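Local coordinates for pesticidal crystal protein CRY4AA (Bacillus thuringiensis, PDB 2C9K) that kills mosquito larvae as a pore-forming insecticidal toxin, binding to midgut epithelial cells and promoting their colloid-osmotic lysis, at residues Lys487-Pro492 with Leu499-Asp504. Residues are numbered along the deposited sequence; the frame is centred on the assembly and turned at random.
Sequences KVVQGP and LIDFKD
Lys487 and Asp501 run side by side on one face of a short antiparallel hairpin and close a salt bridge, NZ of Lys487 lying 2.9 Å from OD2 of Asp501. The ammonium group comes from above the carboxylate, 67° out of its plane. With chi1 at 65°, the lysine CG lies alongside Asp501 CB; the chain then runs straight until chi4 (-61°) turns NZ over the acid. Lys503 approaches the other oxygen, OD1, in a long ion pair, so Asp501 probably offsets the charge of both lysines. Beside them CG1 of Val489 rests 3.9 Å from OD2 of Asp501. Two residues along the strands and on the same face, Val489 and Leu499 form a hydrogen-bonded pair, Val489 N to Leu499 O (2.8 Å) and Leu499 N to Val489 O (3.0 Å). Further along, the ring of Pro492 crosses the leucine at about a right angle, CD meeting Leu499 CD1 at 4.0 Å. Asp498 OD1, in the connecting loop, accepts a hydrogen bond from Gly491 N. In the C-terminal delta-endotoxin domain, strand 499-501 pairs antiparallel with strand 600-609, whose Leu601 packs on Val489 and Leu499, while Pro492 O accepts a hydrogen bond from Lys202 NZ of helix 183-208, linking the hairpin to the N-terminal helical domain.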
ATOM      1  N   LYS A 487      -8.309 -14.629  12.848  0.50 18.99           N
ATOM      2  CA  LYS A 487      -8.088 -13.210  13.068  0.50 16.69           C
ATOM      3  C   LYS A 487      -7.207 -12.605  11.987  0.50 16.46           C
ATOM      4  O   LYS A 487      -6.503 -13.310  11.272  0.50 16.64           O
ATOM      5  CB  LYS A 487      -7.462 -12.976  14.448  0.50 14.90           C
ATOM      6  CG  LYS A 487      -6.068 -13.550  14.631  0.50 13.32           C
ATOM      7  CD  LYS A 487      -5.538 -13.238  16.026  0.50 13.01           C
ATOM      8  CE  LYS A 487      -4.118 -13.748  16.238  0.50 10.83           C
ATOM      9  NZ  LYS A 487      -4.024 -15.226  16.090  0.50 11.99           N
ATOM     10  N   VAL A 488      -7.266 -11.289  11.855  1.00 15.66           N
ATOM     11  CA  VAL A 488      -6.454 -10.602  10.863  1.00 18.83           C
ATOM     12  C   VAL A 488      -5.171 -10.121  11.534  1.00 19.74           C
ATOM     13  O   VAL A 488      -5.223  -9.366  12.498  1.00 20.85           O
ATOM     14  CB  VAL A 488      -7.189  -9.367  10.273  1.00 19.38           C
ATOM     15  CG1 VAL A 488      -6.266  -8.626   9.316  1.00 22.32           C
ATOM     16  CG2 VAL A 488      -8.470  -9.794   9.559  1.00 18.34           C
ATOM     17  N   VAL A 489      -4.020 -10.561  11.040  1.00 19.87           N
ATOM     18  CA  VAL A 489      -2.770 -10.137  11.637  1.00 20.77           C
ATOM     19  C   VAL A 489      -2.031  -9.188  10.731  1.00 22.44           C
ATOM     20  O   VAL A 489      -2.187  -9.223   9.516  1.00 23.81           O
ATOM     21  CB  VAL A 489      -1.823 -11.315  11.936  1.00 20.90           C
ATOM     22  CG1 VAL A 489      -2.459 -12.248  12.950  1.00 19.04           C
ATOM     23  CG2 VAL A 489      -1.455 -12.031  10.644  1.00 19.29           C
ATOM     24  N   GLN A 490      -1.230  -8.335  11.354  1.00 24.06           N
ATOM     25  CA  GLN A 490      -0.404  -7.349  10.681  1.00 25.02           C
ATOM     26  C   GLN A 490       0.468  -8.017   9.614  1.00 25.79           C
ATOM     27  O   GLN A 490       1.065  -9.067   9.860  1.00 26.64           O
ATOM     28  CB  GLN A 490       0.481  -6.684  11.730  1.00 26.42           C
ATOM     29  CG  GLN A 490       1.689  -5.996  11.194  1.00 30.61           C
ATOM     30  CD  GLN A 490       1.409  -4.567  10.861  1.00 34.42           C
ATOM     31  OE1 GLN A 490       0.588  -4.266   9.994  1.00 36.12           O
ATOM     32  NE2 GLN A 490       2.084  -3.659  11.561  1.00 38.99           N
ATOM     33  N   GLY A 491       0.537  -7.412   8.432  1.00 25.63           N
ATOM     34  CA  GLY A 491       1.357  -7.968   7.369  1.00 24.31           C
ATOM     35  C   GLY A 491       2.822  -7.808   7.720  1.00 24.06           C
ATOM     36  O   GLY A 491       3.165  -6.967   8.551  1.00 23.03           O
ATOM     37  N   PRO A 492       3.715  -8.603   7.113  1.00 24.49           N
ATOM     38  CA  PRO A 492       5.154  -8.524   7.391  1.00 24.99           C
ATOM     39  C   PRO A 492       5.844  -7.296   6.790  1.00 25.08           C
ATOM     40  O   PRO A 492       6.965  -6.941   7.166  1.00 25.24           O
ATOM     41  CB  PRO A 492       5.682  -9.836   6.822  1.00 23.61           C
ATOM     42  CG  PRO A 492       4.785 -10.069   5.663  1.00 23.94           C
ATOM     43  CD  PRO A 492       3.420  -9.733   6.219  1.00 24.28           C
ATOM     44  N   LEU A 499      -2.831 -10.037   6.692  1.00 23.84           N
ATOM     45  CA  LEU A 499      -3.140 -11.425   6.356  1.00 23.79           C
ATOM     46  C   LEU A 499      -4.152 -12.037   7.324  1.00 24.79           C
ATOM     47  O   LEU A 499      -4.354 -11.537   8.430  1.00 26.63           O
ATOM     48  CB  LEU A 499      -1.873 -12.277   6.413  1.00 23.57           C
ATOM     49  CG  LEU A 499      -0.537 -11.713   5.939  1.00 23.82           C
ATOM     50  CD1 LEU A 499       0.582 -12.588   6.476  1.00 23.43           C
ATOM     51  CD2 LEU A 499      -0.501 -11.644   4.424  1.00 25.10           C
ATOM     52  N   ILE A 500      -4.769 -13.138   6.905  1.00 24.65           N
ATOM     53  CA  ILE A 500      -5.742 -13.850   7.732  1.00 23.46           C
ATOM     54  C   ILE A 500      -5.070 -15.008   8.456  1.00 24.04           C
ATOM     55  O   ILE A 500      -4.340 -15.790   7.838  1.00 22.56           O
ATOM     56  CB  ILE A 500      -6.903 -14.465   6.888  1.00 21.88           C
ATOM     57  CG1 ILE A 500      -7.852 -13.374   6.391  1.00 19.36           C
ATOM     58  CG2 ILE A 500      -7.676 -15.481   7.722  1.00 17.93           C
ATOM     59  CD1 ILE A 500      -9.051 -13.934   5.635  1.00 17.59           C
ATOM     60  N   ASP A 501      -5.321 -15.103   9.761  1.00 25.97           N
ATOM     61  CA  ASP A 501      -4.794 -16.183  10.597  1.00 26.94           C
ATOM     62  C   ASP A 501      -5.920 -17.217  10.556  1.00 27.03           C
ATOM     63  O   ASP A 501      -6.765 -17.279  11.446  1.00 28.00           O
ATOM     64  CB  ASP A 501      -4.575 -15.693  12.035  1.00 28.53           C
ATOM     65  CG  ASP A 501      -3.636 -16.596  12.835  1.00 32.18           C
ATOM     66  OD1 ASP A 501      -3.750 -17.841  12.715  1.00 33.00           O
ATOM     67  OD2 ASP A 501      -2.791 -16.057  13.594  1.00 30.42           O
ATOM     68  N   PHE A 502      -5.927 -18.009   9.492  1.00 27.14           N
ATOM     69  CA  PHE A 502      -6.949 -19.018   9.241  1.00 27.42           C
ATOM     70  C   PHE A 502      -7.038 -20.132  10.284  1.00 29.00           C
ATOM     71  O   PHE A 502      -6.231 -21.062  10.280  1.00 31.23           O
ATOM     72  CB  PHE A 502      -6.704 -19.610   7.851  1.00 25.29           C
ATOM     73  CG  PHE A 502      -7.863 -20.382   7.291  1.00 25.47           C
ATOM     74  CD1 PHE A 502      -9.172 -20.042   7.611  1.00 24.71           C
ATOM     75  CD2 PHE A 502      -7.643 -21.425   6.389  1.00 25.85           C
ATOM     76  CE1 PHE A 502     -10.250 -20.727   7.038  1.00 24.49           C
ATOM     77  CE2 PHE A 502      -8.715 -22.115   5.811  1.00 24.82           C
ATOM     78  CZ  PHE A 502     -10.018 -21.764   6.138  1.00 23.79           C
ATOM     79  N   LYS A 503      -8.025 -20.037  11.171  1.00 29.17           N
ATOM     80  CA  LYS A 503      -8.230 -21.054  12.206  1.00 30.32           C
ATOM     81  C   LYS A 503      -9.460 -21.940  11.916  1.00 30.07           C
ATOM     82  O   LYS A 503      -9.406 -23.166  12.056  1.00 29.60           O
ATOM     83  CB  LYS A 503      -8.387 -20.380  13.578  1.00 31.53           C
ATOM     84  CG  LYS A 503      -7.189 -20.523  14.512  1.00 32.01           C
ATOM     85  CD  LYS A 503      -5.921 -19.964  13.891  1.00 35.55           C
ATOM     86  CE  LYS A 503      -4.704 -20.141  14.799  1.00 36.70           C
ATOM     87  NZ  LYS A 503      -4.703 -19.238  15.986  1.00 37.35           N
ATOM     88  N   ASP A 504     -10.561 -21.315  11.507  1.00 28.54           N
ATOM     89  CA  ASP A 504     -11.789 -22.042  11.216  1.00 29.39           C
ATOM     90  C   ASP A 504     -12.300 -21.848   9.791  1.00 29.20           C
ATOM     91  O   ASP A 504     -12.101 -22.693   8.914  1.00 29.02           O
ATOM     92  CB  ASP A 504     -12.887 -21.624  12.201  1.00 31.03           C
ATOM     93  CG  ASP A 504     -12.867 -20.130  12.512  1.00 33.43           C
ATOM     94  OD1 ASP A 504     -12.470 -19.337  11.633  1.00 33.91           O
ATOM     95  OD2 ASP A 504     -13.262 -19.745  13.635  1.00 33.29           O
TER